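Local coordinates for protein dTDP-4-dehydrorhamnose reductase (Sulfolobus tokodaii, PDB 2GGS) that binds NADPH in a Rossmann-type nucleotide-binding fold and probably acts as a dTDP-4-dehydrorhamnose reductase, at residues M1-T6 with R18-R23; I14-L19 with S191-L196; K222-L227 with L266-M271. All blocks are in the same frame, centred on the assembly; numbering follows the deposited sequence.

Contact 1: residues M1-T6 with R18-R23; sequences MRTLIT and RLLSER
Leu20, near the end of its helix, pushes one methyl group, CD1, between Thr3 and Ile5, two residues on the same side of the strand. The nearer partner is the threonine methyl, with Thr3 CG2 lying 3.7 Å from Leu20 CD1, and the two side chains meet at about a right angle. Ile5 comes in obliquely with its terminal methyl, and Ile5 CD1 sits 4.0 Å from the same Leu20 CD1. The rotation of Thr3 makes the difference here: CG2 is anti to the backbone N, while OG1 lies on the N side (chi1 -60°), so it is the methyl branch that meets the leucine. The touching atoms are all carbon and no hydrogen bond joins the segments; Thr3 OG1 is buried here with no partner found for it in the model. This is packing within the beta-alpha-beta unit formed by strand 3-6, helix 11-20 and strand 26-30, which opens the Rossmann fold. Strand 3-6 runs between strands 26-30 and 60-63 in the parallel sheet, and Leu20 also touches Val26 and Ile62 on those two neighbours, with Leu194 of helix 186-199 beside it.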
loop_
_atom_site.group_PDB
_atom_site.type_symbol
_atom_site.label_atom_id
_atom_site.label_comp_id
_atom_site.label_asym_id
_atom_site.label_seq_id
_atom_site.Cartn_x
_atom_site.Cartn_y
_atom_site.Cartn_z
ATOM N N MET A 1 13.699 -12.552 -12.663
ATOM C CA MET A 1 14.155 -11.529 -13.635
ATOM C C MET A 1 13.054 -11.154 -14.598
ATOM O O MET A 1 13.233 -10.292 -15.446
ATOM C CB MET A 1 15.397 -12.003 -14.372
ATOM C CG MET A 1 15.097 -12.740 -15.653
ATOM S SD MET A 1 16.536 -12.749 -16.709
ATOM C CE MET A 1 16.784 -10.984 -16.619
ATOM N N ARG A 2 11.907 -11.795 -14.486
ATOM C CA ARG A 2 10.712 -11.169 -14.970
ATOM C C ARG A 2 10.571 -9.995 -13.963
ATOM O O ARG A 2 10.993 -8.887 -14.278
ATOM C CB ARG A 2 9.533 -12.146 -14.972
ATOM C CG ARG A 2 8.185 -11.540 -15.277
ATOM C CD ARG A 2 7.659 -12.035 -16.643
ATOM N NE ARG A 2 8.135 -11.218 -17.756
ATOM C CZ ARG A 2 7.832 -9.929 -17.925
ATOM N NH1 ARG A 2 7.058 -9.298 -17.043
ATOM N NH2 ARG A 2 8.309 -9.272 -18.980
ATOM N N THR A 3 10.173 -10.242 -12.729
ATOM C CA THR A 3 9.637 -9.198 -11.865
ATOM C C THR A 3 10.366 -9.161 -10.526
ATOM O O THR A 3 10.345 -10.065 -9.805
ATOM C CB THR A 3 8.127 -9.405 -11.641
ATOM O OG1 THR A 3 7.442 -9.354 -12.897
ATOM C CG2 THR A 3 7.537 -8.235 -10.871
ATOM N N LEU A 4 10.975 -8.053 -10.047
ATOM C CA LEU A 4 11.427 -7.662 -8.717
ATOM C C LEU A 4 10.298 -7.022 -7.917
ATOM O O LEU A 4 9.681 -6.105 -8.377
ATOM C CB LEU A 4 12.612 -6.699 -8.815
ATOM C CG LEU A 4 13.205 -6.217 -7.490
ATOM C CD1 LEU A 4 13.777 -7.384 -6.702
ATOM C CD2 LEU A 4 14.267 -5.154 -7.729
ATOM N N ILE A 5 10.082 -7.680 -6.813
ATOM C CA ILE A 5 9.100 -7.171 -5.897
ATOM C C ILE A 5 9.813 -6.706 -4.646
ATOM O O ILE A 5 10.213 -7.479 -3.907
ATOM C CB ILE A 5 8.085 -8.235 -5.449
ATOM C CG1 ILE A 5 7.360 -8.782 -6.662
ATOM C CG2 ILE A 5 7.072 -7.665 -4.450
ATOM C CD1 ILE A 5 6.541 -9.933 -6.371
ATOM N N THR A 6 9.947 -5.409 -4.476
ATOM C CA THR A 6 10.443 -4.911 -3.163
ATOM C C THR A 6 9.262 -4.926 -2.219
ATOM O O THR A 6 8.082 -4.866 -2.671
ATOM C CB THR A 6 11.019 -3.473 -3.231
ATOM O OG1 THR A 6 9.953 -2.501 -3.353
ATOM C CG2 THR A 6 12.048 -3.334 -4.333
ATOM N N ARG A 18 2.642 -14.649 -4.586
ATOM C CA ARG A 18 1.796 -15.830 -4.731
ATOM C C ARG A 18 1.249 -15.851 -6.150
ATOM O O ARG A 18 1.309 -16.883 -6.848
ATOM C CB ARG A 18 0.660 -15.777 -3.705
ATOM C CG ARG A 18 -0.243 -17.022 -3.726
ATOM C CD ARG A 18 -1.289 -16.992 -2.603
ATOM N NE ARG A 18 -2.186 -15.837 -2.654
ATOM C CZ ARG A 18 -3.189 -15.667 -3.523
ATOM N NH1 ARG A 18 -3.487 -16.601 -4.429
ATOM N NH2 ARG A 18 -3.917 -14.557 -3.467
ATOM N N LEU A 19 0.774 -14.700 -6.588
ATOM C CA LEU A 19 0.039 -14.622 -7.857
ATOM C C LEU A 19 0.956 -14.544 -9.049
ATOM O O LEU A 19 0.700 -15.175 -10.109
ATOM C CB LEU A 19 -0.902 -13.425 -7.867
ATOM C CG LEU A 19 -2.084 -13.448 -6.900
ATOM C CD1 LEU A 19 -2.787 -12.114 -7.020
ATOM C CD2 LEU A 19 -3.011 -14.600 -7.238
ATOM N N LEU A 20 2.005 -13.731 -8.918
ATOM C CA LEU A 20 2.956 -13.577 -10.022
ATOM C C LEU A 20 3.745 -14.844 -10.318
ATOM O O LEU A 20 4.159 -15.060 -11.454
ATOM C CB LEU A 20 3.936 -12.421 -9.778
ATOM C CG LEU A 20 3.423 -11.040 -10.111
ATOM C CD1 LEU A 20 4.516 -10.035 -9.824
ATOM C CD2 LEU A 20 3.033 -10.965 -11.570
ATOM N N SER A 21 3.967 -15.672 -9.309
ATOM C CA SER A 21 4.772 -16.873 -9.463
ATOM C C SER A 21 4.120 -17.859 -10.421
ATOM O O SER A 21 4.764 -18.795 -10.865
ATOM C CB SER A 21 4.977 -17.565 -8.121
ATOM O OG SER A 21 5.859 -16.820 -7.316
ATOM N N GLU A 22 2.834 -17.660 -10.708
ATOM C CA GLU A 22 2.149 -18.528 -11.667
ATOM C C GLU A 22 2.708 -18.413 -13.096
ATOM O O GLU A 22 2.773 -19.443 -13.803
ATOM C CB GLU A 22 0.625 -18.309 -11.641
ATOM C CG GLU A 22 -0.081 -18.647 -10.310
ATOM C CD GLU A 22 -0.248 -20.156 -10.066
ATOM O OE1 GLU A 22 -0.270 -20.939 -11.041
ATOM O OE2 GLU A 22 -0.377 -20.559 -8.897
ATOM N N ARG A 23 3.157 -17.210 -13.503
ATOM C CA ARG A 23 3.387 -16.911 -14.937
ATOM C C ARG A 23 4.736 -16.506 -15.657
ATOM O O ARG A 23 4.706 -16.453 -16.869
ATOM C CB ARG A 23 2.197 -16.132 -15.524
ATOM C CG ARG A 23 0.912 -16.953 -15.542
ATOM C CD ARG A 23 0.916 -18.049 -16.624
ATOM N NE ARG A 23 0.459 -17.559 -17.927
ATOM C CZ ARG A 23 -0.763 -17.092 -18.167
ATOM N NH1 ARG A 23 -1.661 -17.041 -17.188
ATOM N NH2 ARG A 23 -1.088 -16.658 -19.380
#

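Contact 2: residues I14-L19 with S191-L196; sequences IELSRL and SAILEL
Leu194 lays its CD1 methyl against the base of Leu19, 4.0 Å from Leu19 CB, and also touches that residue's carbonyl oxygen. Leu19 in turn runs its own CD1 over the backbone of Ser191, 3.4 Å from Ser191 N, so one leucine is in contact with side chain and main chain alike. Deeper in, Leu16 meets Ile193 at about a right angle, with Leu16 CD2 3.9 Å from Ile193 CG2, the branch that stands anti to the backbone N. No hydrogen bond joins the segments. The axes approach to 9.8 Å at a crossing angle of -54°. Both helices lie against the parallel sheet of the Rossmann fold, Leu16 resting on Ile5 of strand 3-6 and Ile193 on Ile149 of strand 147-151. Helix 11-20 follows the glycine-rich turn where Ser9, Gly10, Gln11 and Leu12 bind NADPH. One shell further out, Arg18 grips Glu15 side-on: Arg18 NE is 2.9 Å and Arg18 NH2 2.8 Å from Glu15 OE1, which lies in the guanidinium plane. Leu19 CG packs 3.8 Å above one face of that guanidinium, toward its rim. The other oxygen, Glu15 OE2, forms a salt bridge with Arg156, and Glu15 also leans on Ala186 and Ala190 of helix 186-199.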
loop_
_atom_site.group_PDB
_atom_site.type_symbol
_atom_site.label_atom_id
_atom_site.label_comp_id
_atom_site.label_asym_id
_atom_site.label_seq_id
_atom_site.Cartn_x
_atom_site.Cartn_y
_atom_site.Cartn_z
ATOM N N ILE A 14 3.552 -10.350 -0.203
ATOM C CA ILE A 14 3.235 -11.791 -0.058
ATOM C C ILE A 14 2.257 -12.229 -1.146
ATOM O O ILE A 14 2.468 -13.241 -1.807
ATOM C CB ILE A 14 2.720 -12.120 1.322
ATOM C CG1 ILE A 14 3.891 -11.966 2.306
ATOM C CG2 ILE A 14 2.178 -13.595 1.395
ATOM C CD1 ILE A 14 3.502 -11.946 3.745
ATOM N N GLU A 15 1.198 -11.430 -1.291
ATOM C CA GLU A 15 0.152 -11.737 -2.238
ATOM C C GLU A 15 0.624 -11.588 -3.692
ATOM O O GLU A 15 0.313 -12.447 -4.532
ATOM C CB GLU A 15 -1.104 -10.919 -1.926
ATOM C CG GLU A 15 -1.696 -11.256 -0.532
ATOM C CD GLU A 15 -2.057 -12.712 -0.375
ATOM O OE1 GLU A 15 -2.571 -13.318 -1.349
ATOM O OE2 GLU A 15 -1.850 -13.276 0.733
ATOM N N LEU A 16 1.372 -10.528 -3.995
ATOM C CA LEU A 16 2.005 -10.402 -5.310
ATOM C C LEU A 16 2.869 -11.607 -5.654
ATOM O O LEU A 16 2.814 -12.128 -6.749
ATOM C CB LEU A 16 2.883 -9.143 -5.378
ATOM C CG LEU A 16 2.188 -7.786 -5.443
ATOM C CD1 LEU A 16 3.120 -6.574 -5.260
ATOM C CD2 LEU A 16 1.442 -7.686 -6.792
ATOM N N SER A 17 3.716 -12.023 -4.710
ATOM C CA SER A 17 4.557 -13.184 -4.934
ATOM C C SER A 17 3.731 -14.429 -5.319
ATOM O O SER A 17 4.072 -15.143 -6.252
ATOM C CB SER A 17 5.390 -13.439 -3.681
ATOM O OG SER A 17 6.336 -12.386 -3.586
ATOM N N ARG A 18 2.642 -14.649 -4.586
ATOM C CA ARG A 18 1.796 -15.830 -4.731
ATOM C C ARG A 18 1.249 -15.851 -6.150
ATOM O O ARG A 18 1.309 -16.883 -6.848
ATOM C CB ARG A 18 0.660 -15.777 -3.705
ATOM C CG ARG A 18 -0.243 -17.022 -3.726
ATOM C CD ARG A 18 -1.289 -16.992 -2.603
ATOM N NE ARG A 18 -2.186 -15.837 -2.654
ATOM C CZ ARG A 18 -3.189 -15.667 -3.523
ATOM N NH1 ARG A 18 -3.487 -16.601 -4.429
ATOM N NH2 ARG A 18 -3.917 -14.557 -3.467
ATOM N N LEU A 19 0.774 -14.700 -6.588
ATOM C CA LEU A 19 0.039 -14.622 -7.857
ATOM C C LEU A 19 0.956 -14.544 -9.049
ATOM O O LEU A 19 0.700 -15.175 -10.109
ATOM C CB LEU A 19 -0.902 -13.425 -7.867
ATOM C CG LEU A 19 -2.084 -13.448 -6.900
ATOM C CD1 LEU A 19 -2.787 -12.114 -7.020
ATOM C CD2 LEU A 19 -3.011 -14.600 -7.238
ATOM N N SER A 191 -4.096 -8.951 -7.316
ATOM C CA SER A 191 -4.763 -9.409 -8.540
ATOM C C SER A 191 -4.903 -8.250 -9.551
ATOM O O SER A 191 -4.649 -8.447 -10.761
ATOM C CB SER A 191 -6.108 -10.039 -8.206
ATOM O OG SER A 191 -6.756 -10.430 -9.411
ATOM N N ALA A 192 -5.264 -7.060 -9.069
ATOM C CA ALA A 192 -5.350 -5.884 -9.941
ATOM C C ALA A 192 -4.015 -5.525 -10.529
ATOM O O ALA A 192 -3.894 -5.256 -11.724
ATOM C CB ALA A 192 -5.948 -4.712 -9.207
ATOM N N ILE A 193 -2.969 -5.545 -9.681
ATOM C CA ILE A 193 -1.648 -5.171 -10.139
ATOM C C ILE A 193 -1.151 -6.134 -11.225
ATOM O O ILE A 193 -0.630 -5.679 -12.261
ATOM C CB ILE A 193 -0.659 -5.038 -8.939
ATOM C CG1 ILE A 193 -1.044 -3.799 -8.107
ATOM C CG2 ILE A 193 0.826 -4.934 -9.446
ATOM C CD1 ILE A 193 -0.371 -3.701 -6.695
ATOM N N LEU A 194 -1.382 -7.440 -11.038
ATOM C CA LEU A 194 -1.075 -8.427 -12.071
ATOM C C LEU A 194 -1.725 -8.058 -13.417
ATOM O O LEU A 194 -1.069 -8.119 -14.461
ATOM C CB LEU A 194 -1.547 -9.808 -11.671
ATOM C CG LEU A 194 -0.626 -10.989 -12.025
ATOM C CD1 LEU A 194 -1.240 -12.333 -11.705
ATOM C CD2 LEU A 194 -0.147 -10.953 -13.454
ATOM N N GLU A 195 -2.999 -7.701 -13.393
ATOM C CA GLU A 195 -3.682 -7.304 -14.653
ATOM C C GLU A 195 -3.037 -6.078 -15.280
ATOM O O GLU A 195 -2.863 -5.975 -16.512
ATOM C CB GLU A 195 -5.149 -6.979 -14.389
ATOM C CG GLU A 195 -6.110 -8.075 -14.702
ATOM C CD GLU A 195 -7.529 -7.578 -14.698
ATOM O OE1 GLU A 195 -7.973 -7.034 -15.742
ATOM O OE2 GLU A 195 -8.186 -7.721 -13.645
ATOM N N LEU A 196 -2.706 -5.115 -14.435
ATOM C CA LEU A 196 -2.105 -3.870 -14.884
ATOM C C LEU A 196 -0.767 -4.101 -15.572
ATOM O O LEU A 196 -0.457 -3.457 -16.572
ATOM C CB LEU A 196 -1.942 -2.897 -13.711
ATOM C CG LEU A 196 -3.226 -2.167 -13.331
ATOM C CD1 LEU A 196 -3.069 -1.356 -12.027
ATOM C CD2 LEU A 196 -3.690 -1.286 -14.482
#

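Contact 3: residues K222-L227 with L266-M271; sequences KEKFNL and LDLDGM
Lys224 and Leu268 run past each other in opposite directions, and with Leu268 buried their apolar parts make the more enclosed half of this contact: Lys224 CD is 3.7 Å from Leu268 CD1. With CG anti to the backbone N (chi1 -166°), the lysine reaches across to the loop, and its own CG lies 3.6 Å above one face of the Phe225 ring, offset toward the rim. Phe225 offers its edge to Met271, whose terminal methyl comes in near the ring plane from the opposite direction, with Met271 CE 3.9 Å from Phe225 CE2. Leu268 also touches Ile221, and the Phe225 ring meets Tyr165 edge-to-face, so this side leads into the packing of helices 214-224 and 160-169.

The outer side is looser. Lys224 bends at chi4 (-93°), and its ammonium faces the carboxylate of Asp269 at 3.6 Å between Lys224 NZ and Asp269 OD1: a salt bridge, but with no hydrogen bond. Both residues are exposed, so water probably weakens the attraction.

On the loop side, Leu268 to Gly270 form a short 3-10 turn. Asp267, just before it, is tied by a salt bridge to Arg187 and a hydrogen bond to Ser185. On the other side helix 214-224 ends in a Schellman-like turn: Leu227 N bonds Lys222 O at 3.1 Å, a weaker bond runs from Asn226 N to Glu223 O, and Asn226 takes the left-handed helical conformation that turns the chain.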
loop_
_atom_site.group_PDB
_atom_site.type_symbol
_atom_site.label_atom_id
_atom_site.label_comp_id
_atom_site.label_asym_id
_atom_site.label_seq_id
_atom_site.Cartn_x
_atom_site.Cartn_y
_atom_site.Cartn_z
ATOM N N LYS A 222 -17.726 -7.028 13.405
ATOM C CA LYS A 222 -18.405 -7.484 14.636
ATOM C C LYS A 222 -19.640 -8.347 14.319
ATOM O O LYS A 222 -19.747 -9.458 14.826
ATOM C CB LYS A 222 -18.778 -6.302 15.543
ATOM C CG LYS A 222 -19.231 -6.692 16.955
ATOM C CD LYS A 222 -19.495 -5.498 17.810
ATOM C CE LYS A 222 -20.542 -5.750 18.922
ATOM N NZ LYS A 222 -20.523 -7.110 19.479
ATOM N N GLU A 223 -20.547 -7.825 13.485
ATOM C CA GLU A 223 -21.764 -8.530 13.037
ATOM C C GLU A 223 -21.383 -9.828 12.338
ATOM O O GLU A 223 -21.981 -10.888 12.601
ATOM C CB GLU A 223 -22.595 -7.638 12.084
ATOM C CG GLU A 223 -23.886 -8.306 11.445
ATOM C CD GLU A 223 -24.503 -7.543 10.228
ATOM O OE1 GLU A 223 -25.703 -7.731 9.973
ATOM O OE2 GLU A 223 -23.814 -6.760 9.499
ATOM N N LYS A 224 -20.376 -9.756 11.465
ATOM C CA LYS A 224 -19.993 -10.917 10.645
ATOM C C LYS A 224 -19.675 -12.147 11.499
ATOM O O LYS A 224 -20.038 -13.273 11.143
ATOM C CB LYS A 224 -18.820 -10.580 9.715
ATOM C CG LYS A 224 -18.594 -11.614 8.597
ATOM C CD LYS A 224 -17.941 -10.992 7.365
ATOM C CE LYS A 224 -17.863 -11.987 6.198
ATOM N NZ LYS A 224 -16.560 -12.708 6.179
ATOM N N PHE A 225 -19.010 -11.915 12.623
ATOM C CA PHE A 225 -18.444 -13.004 13.437
ATOM C C PHE A 225 -18.977 -13.050 14.858
ATOM O O PHE A 225 -18.378 -13.699 15.739
ATOM C CB PHE A 225 -16.911 -12.893 13.430
ATOM C CG PHE A 225 -16.329 -12.854 12.049
ATOM C CD1 PHE A 225 -16.421 -13.968 11.222
ATOM C CD2 PHE A 225 -15.702 -11.700 11.557
ATOM C CE1 PHE A 225 -15.908 -13.956 9.932
ATOM C CE2 PHE A 225 -15.172 -11.675 10.261
ATOM C CZ PHE A 225 -15.285 -12.825 9.443
ATOM N N ASN A 226 -20.111 -12.382 15.072
ATOM C CA ASN A 226 -20.767 -12.260 16.389
ATOM C C ASN A 226 -19.795 -11.987 17.507
ATOM O O ASN A 226 -19.892 -12.582 18.589
ATOM C CB ASN A 226 -21.609 -13.503 16.736
ATOM C CG ASN A 226 -22.387 -14.027 15.555
ATOM O OD1 ASN A 226 -23.392 -13.446 15.134
ATOM N ND2 ASN A 226 -21.928 -15.137 15.017
ATOM N N LEU A 227 -18.843 -11.097 17.237
ATOM C CA LEU A 227 -17.790 -10.815 18.191
ATOM C C LEU A 227 -18.362 -10.019 19.341
ATOM O O LEU A 227 -19.293 -9.233 19.148
ATOM C CB LEU A 227 -16.645 -10.044 17.509
ATOM C CG LEU A 227 -15.804 -10.782 16.464
ATOM C CD1 LEU A 227 -14.704 -9.873 15.897
ATOM C CD2 LEU A 227 -15.157 -12.079 17.007
ATOM N N LEU A 266 -15.821 -4.941 -0.880
ATOM C CA LEU A 266 -15.183 -5.294 0.389
ATOM C C LEU A 266 -14.895 -6.802 0.459
ATOM O O LEU A 266 -15.786 -7.633 0.238
ATOM C CB LEU A 266 -16.030 -4.903 1.581
ATOM C CG LEU A 266 -15.366 -5.155 2.953
ATOM C CD1 LEU A 266 -14.161 -4.183 3.102
ATOM C CD2 LEU A 266 -16.350 -4.994 4.103
ATOM N N ASP A 267 -13.644 -7.137 0.744
ATOM C CA ASP A 267 -13.190 -8.494 0.778
ATOM C C ASP A 267 -12.693 -8.939 2.164
ATOM O O ASP A 267 -11.566 -9.172 2.341
ATOM C CB ASP A 267 -12.124 -8.701 -0.301
ATOM C CG ASP A 267 -11.568 -10.091 -0.337
ATOM O OD1 ASP A 267 -12.298 -11.023 -0.150
ATOM O OD2 ASP A 267 -10.388 -10.220 -0.541
ATOM N N LEU A 268 -13.579 -9.071 3.126
ATOM C CA LEU A 268 -13.154 -9.561 4.410
ATOM C C LEU A 268 -12.524 -10.947 4.482
ATOM O O LEU A 268 -11.785 -11.224 5.381
ATOM C CB LEU A 268 -14.232 -9.402 5.458
ATOM C CG LEU A 268 -14.700 -7.981 5.705
ATOM C CD1 LEU A 268 -15.829 -7.971 6.682
ATOM C CD2 LEU A 268 -13.557 -7.153 6.196
ATOM N N ASP A 269 -12.823 -11.805 3.540
ATOM C CA ASP A 269 -12.128 -13.068 3.447
ATOM C C ASP A 269 -10.606 -12.924 3.175
ATOM O O ASP A 269 -9.888 -13.862 3.238
ATOM C CB ASP A 269 -12.738 -13.948 2.369
ATOM C CG ASP A 269 -14.104 -14.547 2.756
ATOM O OD1 ASP A 269 -14.515 -14.504 3.886
ATOM O OD2 ASP A 269 -14.703 -15.082 1.851
ATOM N N GLY A 270 -10.176 -11.719 2.847
ATOM C CA GLY A 270 -8.769 -11.420 2.648
ATOM C C GLY A 270 -8.004 -11.174 3.925
ATOM O O GLY A 270 -6.833 -10.935 3.906
ATOM N N MET A 271 -8.728 -11.197 5.025
ATOM C CA MET A 271 -8.099 -11.113 6.361
ATOM C C MET A 271 -7.361 -12.416 6.651
ATOM O O MET A 271 -7.847 -13.521 6.317
ATOM C CB MET A 271 -9.145 -10.879 7.452
ATOM C CG MET A 271 -9.698 -9.481 7.502
ATOM S SD MET A 271 -10.728 -9.276 8.940
ATOM C CE MET A 271 -12.222 -9.946 8.302
#

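From the N terminus, contact 1 closes first, bringing the end of helix 11-20 back to strand 3-6 after the turn and most of that helix, as in a beta-alpha-beta unit. Contact 2 opens on the same helix before contact 1 has closed, so the two overlap along the chain, sharing Arg18 and Leu19, and closes about 170 residues later on helix 186-199. Their centres are 8 Å apart and they touch, Ile5 of one packing on Ser17 of the other; between them they join strand 3-6 and the two helices. Contact 3 follows in series, closing an excursion of 38 residues that includes strand 231-234 and helix 253-258. Its centre lies 22 Å from that of contact 2, with no touch.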